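Long-range contact in HcgC (PDB 5O4J), which uses S-adenosylmethionine for C-methylation, probably of a pyridinol precursor in biosynthesis of the iron-guanylylpyridinol cofactor of [Fe]-hydrogenase: residues I21-I33 / Y51-K63. Residues are numbered along the deposited sequence; the frame is centred on the assembly and turned at random. Where two conformers were deposited one is given.
Sequences IVSDVVEKKANAI and YLSGSYIAYSLLK. With SAH (S-adenosyl-L-homocysteine), chain E.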
ATOM      1  N   ILE A  21     -14.162  18.278   2.357  1.00 19.63           N
ATOM      2  CA  ILE A  21     -13.057  17.915   1.474  1.00 18.36           C
ATOM      3  C   ILE A  21     -13.284  18.493   0.088  1.00 18.24           C
ATOM      4  O   ILE A  21     -12.357  19.007  -0.548  1.00 19.42           O
ATOM      5  CB  ILE A  21     -12.896  16.384   1.429  1.00 16.75           C
ATOM      6  CG1 ILE A  21     -12.835  15.811   2.847  1.00 17.28           C
ATOM      7  CG2 ILE A  21     -11.652  16.013   0.640  1.00 17.32           C
ATOM      8  CD1 ILE A  21     -12.730  14.296   2.915  1.00 18.52           C
ATOM      9  N   VAL A  22     -14.513  18.389  -0.419  1.00 17.04           N
ATOM     10  CA  VAL A  22     -14.848  19.022  -1.693  1.00 17.43           C
ATOM     11  C   VAL A  22     -14.494  20.501  -1.635  1.00 18.96           C
ATOM     12  O   VAL A  22     -13.789  21.034  -2.508  1.00 19.47           O
ATOM     13  CB  VAL A  22     -16.339  18.813  -2.011  1.00 17.92           C
ATOM     14  CG1 VAL A  22     -16.754  19.618  -3.259  1.00 17.31           C
ATOM     15  CG2 VAL A  22     -16.633  17.340  -2.199  1.00 20.20           C
ATOM     16  N   SER A  23     -14.968  21.176  -0.586  1.00 18.77           N
ATOM     17  CA  SER A  23     -14.737  22.609  -0.433  0.73 21.96           C
ATOM     18  C   SER A  23     -13.252  22.940  -0.485  1.00 19.83           C
ATOM     19  O   SER A  23     -12.832  23.865  -1.190  1.00 19.60           O
ATOM     20  CB  SER A  23     -15.349  23.088   0.887  0.73 27.06           C
ATOM     21  OG  SER A  23     -15.154  24.477   1.070  0.73 29.66           O
ATOM     22  N   ASP A  24     -12.438  22.199   0.272  1.00 20.45           N
ATOM     23  CA  ASP A  24     -11.006  22.490   0.305  1.00 20.30           C
ATOM     24  C   ASP A  24     -10.383  22.330  -1.078  1.00 17.38           C
ATOM     25  O   ASP A  24      -9.595  23.178  -1.510  1.00 19.15           O
ATOM     26  CB  ASP A  24     -10.303  21.591   1.321  1.00 36.41           C
ATOM     27  CG  ASP A  24     -10.721  21.886   2.755  1.00 67.89           C
ATOM     28  OD1 ASP A  24     -11.286  22.975   3.002  1.00 79.40           O
ATOM     29  OD2 ASP A  24     -10.489  21.030   3.636  1.00 77.80           O
ATOM     30  N   VAL A  25     -10.761  21.281  -1.810  1.00 18.80           N
ATOM     31  CA  VAL A  25     -10.200  21.061  -3.143  1.00 17.60           C
ATOM     32  C   VAL A  25     -10.647  22.155  -4.104  1.00 20.03           C
ATOM     33  O   VAL A  25      -9.830  22.715  -4.842  1.00 20.35           O
ATOM     34  CB  VAL A  25     -10.579  19.669  -3.677  1.00 17.58           C
ATOM     35  CG1 VAL A  25     -10.209  19.545  -5.152  1.00 18.98           C
ATOM     36  CG2 VAL A  25      -9.890  18.588  -2.846  1.00 18.78           C
ATOM     37  N   VAL A  26     -11.945  22.469  -4.131  1.00 19.15           N
ATOM     38  CA  VAL A  26     -12.410  23.464  -5.090  1.00 18.62           C
ATOM     39  C   VAL A  26     -11.819  24.826  -4.760  1.00 17.58           C
ATOM     40  O   VAL A  26     -11.521  25.612  -5.663  1.00 20.03           O
ATOM     41  CB  VAL A  26     -13.954  23.511  -5.168  1.00 22.75           C
ATOM     42  CG1 VAL A  26     -14.528  22.122  -5.480  1.00 22.52           C
ATOM     43  CG2 VAL A  26     -14.566  24.061  -3.905  1.00 33.10           C
ATOM     44  N   GLU A  27     -11.607  25.120  -3.475  1.00 17.91           N
ATOM     45  CA  GLU A  27     -10.969  26.384  -3.107  1.00 19.47           C
ATOM     46  C   GLU A  27      -9.538  26.452  -3.626  1.00 19.55           C
ATOM     47  O   GLU A  27      -9.101  27.489  -4.148  1.00 19.64           O
ATOM     48  CB  GLU A  27     -11.007  26.561  -1.587  1.00 20.27           C
ATOM     49  CG  GLU A  27     -10.359  27.856  -1.097  1.00 30.24           C
ATOM     50  CD  GLU A  27     -10.400  28.008   0.418  1.00 43.90           C
ATOM     51  OE1 GLU A  27     -10.683  29.128   0.887  1.00 43.85           O
ATOM     52  OE2 GLU A  27     -10.156  27.012   1.135  1.00 45.36           O
ATOM     53  N   LYS A  28      -8.793  25.349  -3.523  1.00 18.37           N
ATOM     54  CA  LYS A  28      -7.437  25.345  -4.070  1.00 19.93           C
ATOM     55  C   LYS A  28      -7.433  25.597  -5.575  1.00 18.95           C
ATOM     56  O   LYS A  28      -6.589  26.349  -6.081  1.00 19.01           O
ATOM     57  CB  LYS A  28      -6.732  24.028  -3.752  1.00 20.43           C
ATOM     58  CG  LYS A  28      -6.232  23.956  -2.326  1.00 22.04           C
ATOM     59  CD  LYS A  28      -5.795  22.564  -1.941  1.00 23.31           C
ATOM     60  CE  LYS A  28      -5.134  22.609  -0.556  1.00 25.44           C
ATOM     61  NZ  LYS A  28      -4.609  21.310  -0.093  1.00 33.77           N
ATOM     62  N   LYS A  29      -8.376  25.008  -6.305  1.00 18.54           N
ATOM     63  CA  LYS A  29      -8.457  25.263  -7.741  1.00 17.64           C
ATOM     64  C   LYS A  29      -8.806  26.723  -8.020  1.00 17.61           C
ATOM     65  O   LYS A  29      -8.206  27.361  -8.898  1.00 19.97           O
ATOM     66  CB  LYS A  29      -9.488  24.324  -8.385  1.00 16.22           C
ATOM     67  CG  LYS A  29      -9.105  22.848  -8.317  1.00 14.97           C
ATOM     68  CD  LYS A  29     -10.065  21.972  -9.100  1.00 15.11           C
ATOM     69  CE  LYS A  29      -9.587  20.526  -9.091  1.00 15.91           C
ATOM     70  NZ  LYS A  29     -10.434  19.646  -9.956  1.00 17.77           N
ATOM     71  N   ALA A  30      -9.764  27.276  -7.275  1.00 17.39           N
ATOM     72  CA  ALA A  30     -10.138  28.672  -7.476  1.00 18.66           C
ATOM     73  C   ALA A  30      -8.970  29.597  -7.176  1.00 21.14           C
ATOM     74  O   ALA A  30      -8.749  30.584  -7.890  1.00 20.97           O
ATOM     75  CB  ALA A  30     -11.349  29.020  -6.611  1.00 18.76           C
ATOM     76  N   ASN A  31      -8.225  29.315  -6.103  1.00 19.36           N
ATOM     77  CA  ASN A  31      -7.087  30.153  -5.761  1.00 20.02           C
ATOM     78  C   ASN A  31      -5.963  30.030  -6.788  1.00 20.44           C
ATOM     79  O   ASN A  31      -5.264  31.015  -7.055  1.00 21.85           O
ATOM     80  CB  ASN A  31      -6.597  29.812  -4.357  1.00 22.08           C
ATOM     81  CG  ASN A  31      -7.473  30.432  -3.284  1.00 34.29           C
ATOM     82  OD1 ASN A  31      -8.131  31.452  -3.523  1.00 36.82           O
ATOM     83  ND2 ASN A  31      -7.495  29.822  -2.108  1.00 36.47           N
ATOM     84  N   ALA A  32      -5.772  28.845  -7.373  1.00 19.21           N
ATOM     85  CA  ALA A  32      -4.799  28.697  -8.454  1.00 21.18           C
ATOM     86  C   ALA A  32      -5.155  29.590  -9.638  1.00 19.17           C
ATOM     87  O   ALA A  32      -4.282  30.242 -10.231  1.00 17.86           O
ATOM     88  CB  ALA A  32      -4.730  27.235  -8.898  1.00 19.79           C
ATOM     89  N   ILE A  33      -6.434  29.626 -10.005  1.00 17.45           N
ATOM     90  CA  ILE A  33      -6.886  30.501 -11.084  1.00 17.77           C
ATOM     91  C   ILE A  33      -6.680  31.961 -10.701  1.00 21.25           C
ATOM     92  O   ILE A  33      -6.158  32.762 -11.490  1.00 20.42           O
ATOM     93  CB  ILE A  33      -8.356  30.195 -11.429  1.00 18.99           C
ATOM     94  CG1 ILE A  33      -8.436  28.851 -12.148  1.00 21.48           C
ATOM     95  CG2 ILE A  33      -8.976  31.315 -12.272  1.00 20.72           C
ATOM     96  CD1 ILE A  33      -9.828  28.247 -12.197  1.00 23.83           C
ATOM     97  N   TYR A  51     -20.261  21.234 -12.690  1.00 21.49           N
ATOM     98  CA  TYR A  51     -19.882  20.220 -11.722  1.00 20.65           C
ATOM     99  C   TYR A  51     -18.398  19.898 -11.886  1.00 20.94           C
ATOM    100  O   TYR A  51     -17.926  19.861 -13.027  1.00 20.41           O
ATOM    101  CB  TYR A  51     -20.746  18.978 -11.933  1.00 19.55           C
ATOM    102  CG  TYR A  51     -20.272  17.728 -11.227  1.00 17.92           C
ATOM    103  CD1 TYR A  51     -19.297  16.926 -11.790  1.00 18.78           C
ATOM    104  CD2 TYR A  51     -20.832  17.331 -10.022  1.00 18.60           C
ATOM    105  CE1 TYR A  51     -18.866  15.783 -11.169  1.00 22.48           C
ATOM    106  CE2 TYR A  51     -20.417  16.176  -9.396  1.00 18.26           C
ATOM    107  CZ  TYR A  51     -19.430  15.405  -9.969  1.00 20.53           C
ATOM    108  OH  TYR A  51     -19.014  14.248  -9.332  1.00 22.47           O
ATOM    109  N   LEU A  52     -17.633  19.690 -10.808  1.00 17.98           N
ATOM    110  CA  LEU A  52     -18.020  19.871  -9.405  1.00 18.93           C
ATOM    111  C   LEU A  52     -17.422  21.175  -8.856  1.00 18.48           C
ATOM    112  O   LEU A  52     -18.014  21.816  -7.999  1.00 20.92           O
ATOM    113  CB  LEU A  52     -17.551  18.671  -8.587  1.00 19.48           C
ATOM    114  CG  LEU A  52     -17.790  18.662  -7.084  1.00 19.88           C
ATOM    115  CD1 LEU A  52     -19.235  19.011  -6.736  1.00 19.89           C
ATOM    116  CD2 LEU A  52     -17.418  17.297  -6.496  1.00 20.86           C
ATOM    117  N   SER A  53     -16.243  21.562  -9.340  1.00 18.15           N
ATOM    118  CA  SER A  53     -15.603  22.792  -8.871  1.00 19.01           C
ATOM    119  C   SER A  53     -16.069  24.032  -9.618  1.00 22.04           C
ATOM    120  O   SER A  53     -15.791  25.152  -9.162  1.00 21.31           O
ATOM    121  CB  SER A  53     -14.074  22.696  -8.978  1.00 22.06           C
ATOM    122  OG  SER A  53     -13.641  21.480  -9.555  1.00 30.45           O
ATOM    123  N   GLY A  54     -16.734  23.867 -10.766  1.00 22.95           N
ATOM    124  CA  GLY A  54     -17.111  25.015 -11.576  1.00 23.41           C
ATOM    125  C   GLY A  54     -17.964  26.030 -10.835  1.00 24.70           C
ATOM    126  O   GLY A  54     -17.778  27.238 -10.989  1.00 25.00           O
ATOM    127  N   SER A  55     -18.934  25.556 -10.054  1.00 23.29           N
ATOM    128  CA  SER A  55     -19.844  26.452  -9.350  1.00 27.26           C
ATOM    129  C   SER A  55     -19.077  27.452  -8.488  1.00 29.14           C
ATOM    130  O   SER A  55     -19.312  28.669  -8.557  1.00 29.13           O
ATOM    131  CB  SER A  55     -20.830  25.625  -8.512  1.00 28.43           C
ATOM    132  OG  SER A  55     -21.690  26.462  -7.774  1.00 40.20           O
ATOM    133  N   TYR A  56     -18.152  26.958  -7.661  1.00 22.46           N
ATOM    134  CA  TYR A  56     -17.405  27.859  -6.790  1.00 23.46           C
ATOM    135  C   TYR A  56     -16.387  28.679  -7.570  1.00 23.96           C
ATOM    136  O   TYR A  56     -16.176  29.862  -7.277  1.00 24.01           O
ATOM    137  CB  TYR A  56     -16.694  27.092  -5.679  1.00 22.89           C
ATOM    138  CG  TYR A  56     -15.974  28.069  -4.790  1.00 25.13           C
ATOM    139  CD1 TYR A  56     -16.680  28.891  -3.929  1.00 31.41           C
ATOM    140  CD2 TYR A  56     -14.597  28.212  -4.849  1.00 25.90           C
ATOM    141  CE1 TYR A  56     -16.033  29.818  -3.135  1.00 36.51           C
ATOM    142  CE2 TYR A  56     -13.940  29.136  -4.055  1.00 31.22           C
ATOM    143  CZ  TYR A  56     -14.663  29.933  -3.198  1.00 38.32           C
ATOM    144  OH  TYR A  56     -14.020  30.859  -2.403  1.00 42.81           O
ATOM    145  N   ILE A  57     -15.732  28.073  -8.554  1.00 23.46           N
ATOM    146  CA  ILE A  57     -14.764  28.824  -9.349  1.00 22.65           C
ATOM    147  C   ILE A  57     -15.443  30.013 -10.015  1.00 25.49           C
ATOM    148  O   ILE A  57     -14.923  31.136 -10.008  1.00 23.84           O
ATOM    149  CB  ILE A  57     -14.075  27.901 -10.365  1.00 21.82           C
ATOM    150  CG1 ILE A  57     -13.073  27.018  -9.633  1.00 21.95           C
ATOM    151  CG2 ILE A  57     -13.387  28.704 -11.471  1.00 22.10           C
ATOM    152  CD1 ILE A  57     -12.500  25.902 -10.461  1.00 19.82           C
ATOM    153  N   ALA A  58     -16.619  29.785 -10.598  1.00 26.24           N
ATOM    154  CA  ALA A  58     -17.368  30.887 -11.192  1.00 30.48           C
ATOM    155  C   ALA A  58     -17.703  31.948 -10.150  1.00 30.83           C
ATOM    156  O   ALA A  58     -17.571  33.150 -10.412  1.00 28.51           O
ATOM    157  CB  ALA A  58     -18.643  30.359 -11.846  1.00 31.29           C
ATOM    158  N   TYR A  59     -18.142  31.528  -8.964  1.00 28.85           N
ATOM    159  CA  TYR A  59     -18.419  32.488  -7.900  1.00 30.76           C
ATOM    160  C   TYR A  59     -17.172  33.299  -7.559  1.00 29.14           C
ATOM    161  O   TYR A  59     -17.253  34.513  -7.337  1.00 31.94           O
ATOM    162  CB  TYR A  59     -18.952  31.777  -6.656  1.00 35.92           C
ATOM    163  CG  TYR A  59     -19.450  32.748  -5.619  1.00 47.30           C
ATOM    164  CD1 TYR A  59     -20.696  33.342  -5.773  1.00 57.23           C
ATOM    165  CD2 TYR A  59     -18.695  33.086  -4.507  1.00 50.99           C
ATOM    166  CE1 TYR A  59     -21.184  34.238  -4.855  1.00 60.53           C
ATOM    167  CE2 TYR A  59     -19.180  33.992  -3.570  1.00 56.20           C
ATOM    168  CZ  TYR A  59     -20.427  34.561  -3.756  1.00 63.13           C
ATOM    169  OH  TYR A  59     -20.929  35.462  -2.844  1.00 72.47           O
ATOM    170  N   SER A  60     -16.014  32.641  -7.490  1.00 26.35           N
ATOM    171  CA  SER A  60     -14.774  33.324  -7.123  1.00 23.78           C
ATOM    172  C   SER A  60     -14.362  34.367  -8.152  1.00 25.45           C
ATOM    173  O   SER A  60     -13.526  35.222  -7.842  1.00 28.07           O
ATOM    174  CB  SER A  60     -13.634  32.317  -6.939  1.00 25.39           C
ATOM    175  OG  SER A  60     -13.133  31.838  -8.180  1.00 25.42           O
ATOM    176  N   LEU A  61     -14.911  34.312  -9.365  1.00 24.06           N
ATOM    177  CA  LEU A  61     -14.570  35.284 -10.398  1.00 24.31           C
ATOM    178  C   LEU A  61     -15.369  36.578 -10.287  1.00 27.68           C
ATOM    179  O   LEU A  61     -15.009  37.566 -10.936  1.00 28.57           O
ATOM    180  CB  LEU A  61     -14.810  34.681 -11.782  1.00 25.71           C
ATOM    181  CG  LEU A  61     -13.973  33.459 -12.152  1.00 26.53           C
ATOM    182  CD1 LEU A  61     -14.501  32.892 -13.450  1.00 26.82           C
ATOM    183  CD2 LEU A  61     -12.493  33.811 -12.270  1.00 25.54           C
ATOM    184  N   LEU A  62     -16.431  36.598  -9.482  1.00 30.60           N
ATOM    185  CA  LEU A  62     -17.322  37.755  -9.440  1.00 33.05           C
ATOM    186  C   LEU A  62     -16.600  39.029  -9.028  1.00 32.66           C
ATOM    187  O   LEU A  62     -16.986  40.123  -9.458  1.00 33.80           O
ATOM    188  CB  LEU A  62     -18.483  37.473  -8.492  1.00 31.42           C
ATOM    189  CG  LEU A  62     -19.485  36.436  -8.997  1.00 32.85           C
ATOM    190  CD1 LEU A  62     -20.388  36.001  -7.871  1.00 30.58           C
ATOM    191  CD2 LEU A  62     -20.297  37.018 -10.140  1.00 36.95           C
ATOM    192  N   LYS A  63     -15.565  38.920  -8.194  1.00 31.05           N
ATOM    193  CA  LYS A  63     -14.879  40.115  -7.717  1.00 33.12           C
ATOM    194  C   LYS A  63     -14.298  40.911  -8.879  1.00 31.64           C
ATOM    195  O   LYS A  63     -14.522  42.122  -8.991  1.00 33.51           O
ATOM    196  CB  LYS A  63     -13.786  39.730  -6.720  1.00 36.49           C
ATOM    197  CG  LYS A  63     -13.004  40.920  -6.160  1.00 45.25           C
ATOM    198  CD  LYS A  63     -11.648  40.485  -5.637  1.00 54.57           C
ATOM    199  CE  LYS A  63     -10.748  41.675  -5.366  1.00 63.91           C
ATOM    200  NZ  LYS A  63      -9.391  41.250  -4.926  1.00 71.02           N
TER
HETATM  201  N   SAH E 301     -12.894  18.778 -13.792  1.00 71.85           N
HETATM  202  CA  SAH E 301     -14.151  18.944 -13.003  1.00 46.63           C
HETATM  203  CB  SAH E 301     -15.141  17.844 -13.384  1.00 32.27           C
HETATM  204  CG  SAH E 301     -15.821  18.139 -14.719  1.00 24.54           C
HETATM  205  SD  SAH E 301     -17.077  16.944 -15.104  1.00 20.90           S
HETATM  206  C   SAH E 301     -13.898  18.868 -11.525  1.00 32.69           C
HETATM  207  O   SAH E 301     -14.875  18.966 -10.742  1.00 20.96           O
HETATM  208  OXT SAH E 301     -12.731  18.697 -11.148  1.00 40.22           O
HETATM  209  C5' SAH E 301     -17.728  17.591 -16.615  1.00 19.35           C
HETATM  210  C4' SAH E 301     -18.697  18.749 -16.407  1.00 19.11           C
HETATM  211  O4' SAH E 301     -18.780  19.495 -17.628  1.00 21.19           O
HETATM  212  C3' SAH E 301     -20.104  18.255 -16.130  1.00 16.70           C
HETATM  213  O3' SAH E 301     -20.841  19.205 -15.342  1.00 21.24           O
HETATM  214  C2' SAH E 301     -20.661  18.125 -17.527  1.00 18.34           C
HETATM  215  O2' SAH E 301     -22.091  18.117 -17.597  1.00 20.73           O
HETATM  216  C1' SAH E 301     -20.082  19.345 -18.203  1.00 19.13           C
HETATM  217  N9  SAH E 301     -19.893  19.196 -19.655  1.00 19.73           N
HETATM  218  C8  SAH E 301     -19.464  18.093 -20.309  1.00 20.04           C
HETATM  219  N7  SAH E 301     -19.382  18.356 -21.638  1.00 23.17           N
HETATM  220  C5  SAH E 301     -19.743  19.642 -21.817  1.00 22.06           C
HETATM  221  C6  SAH E 301     -19.868  20.560 -22.965  1.00 25.84           C
HETATM  222  N6  SAH E 301     -19.584  20.128 -24.214  1.00 29.56           N
HETATM  223  N1  SAH E 301     -20.278  21.820 -22.718  1.00 25.34           N
HETATM  224  C2  SAH E 301     -20.555  22.262 -21.482  1.00 29.62           C
HETATM  225  N3  SAH E 301     -20.469  21.484 -20.389  1.00 26.19           N
HETATM  226  C4  SAH E 301     -20.074  20.193 -20.507  1.00 20.65           C
HETATM  227  O   HOH W   1     -10.629  32.011  -9.254  1.00 29.66           O
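Lys-29 and Ser-53 meet beside the homocysteine carboxylate of SAH, whose oxygen O accepts from Leu-52 N at 2.9 Å, with an N-H...O angle of 162°. Ser-53 N donates to the same oxygen at a longer 3.3 Å. On the other carboxylate oxygen, Lys-29 NZ lies 2.8 Å from SAH OXT. The lysine chain runs extended beyond CG, passing CD alongside Ser-53 OG before its ammonium reaches the ligand; Glu-134, Ser-175 O and Thr-177 also hold that ammonium, and Thr-177 bonds the hydroxyl of Ser-53. Away from the ligand the packing is mostly apolar, the axes of helix segments 21-33 and 54-60 approaching to 9.0 Å at a crossing angle of -41°. Val-26 sets CG1 against Ser-53 CB at 3.6 Å, and Ala-30 CB meets Tyr-56 CE2 obliquely at the same distance. With CG1 anti to the carbonyl carbon (chi1 -74°), Ile-57 brings CG1 to 4.0 Å from Ala-30 CB, while CG2 touches Ile-33 CD1. A water donates to both Ala-30 O and Ser-60 OG, and Ser-60 OG itself donates to Ile-57 O (2.7 Å). The loop after strand 42-48 thus binds the carboxylate; its N-H groups and the lysine would partly offset the negative charge, although Glu-134 shares the ammonium.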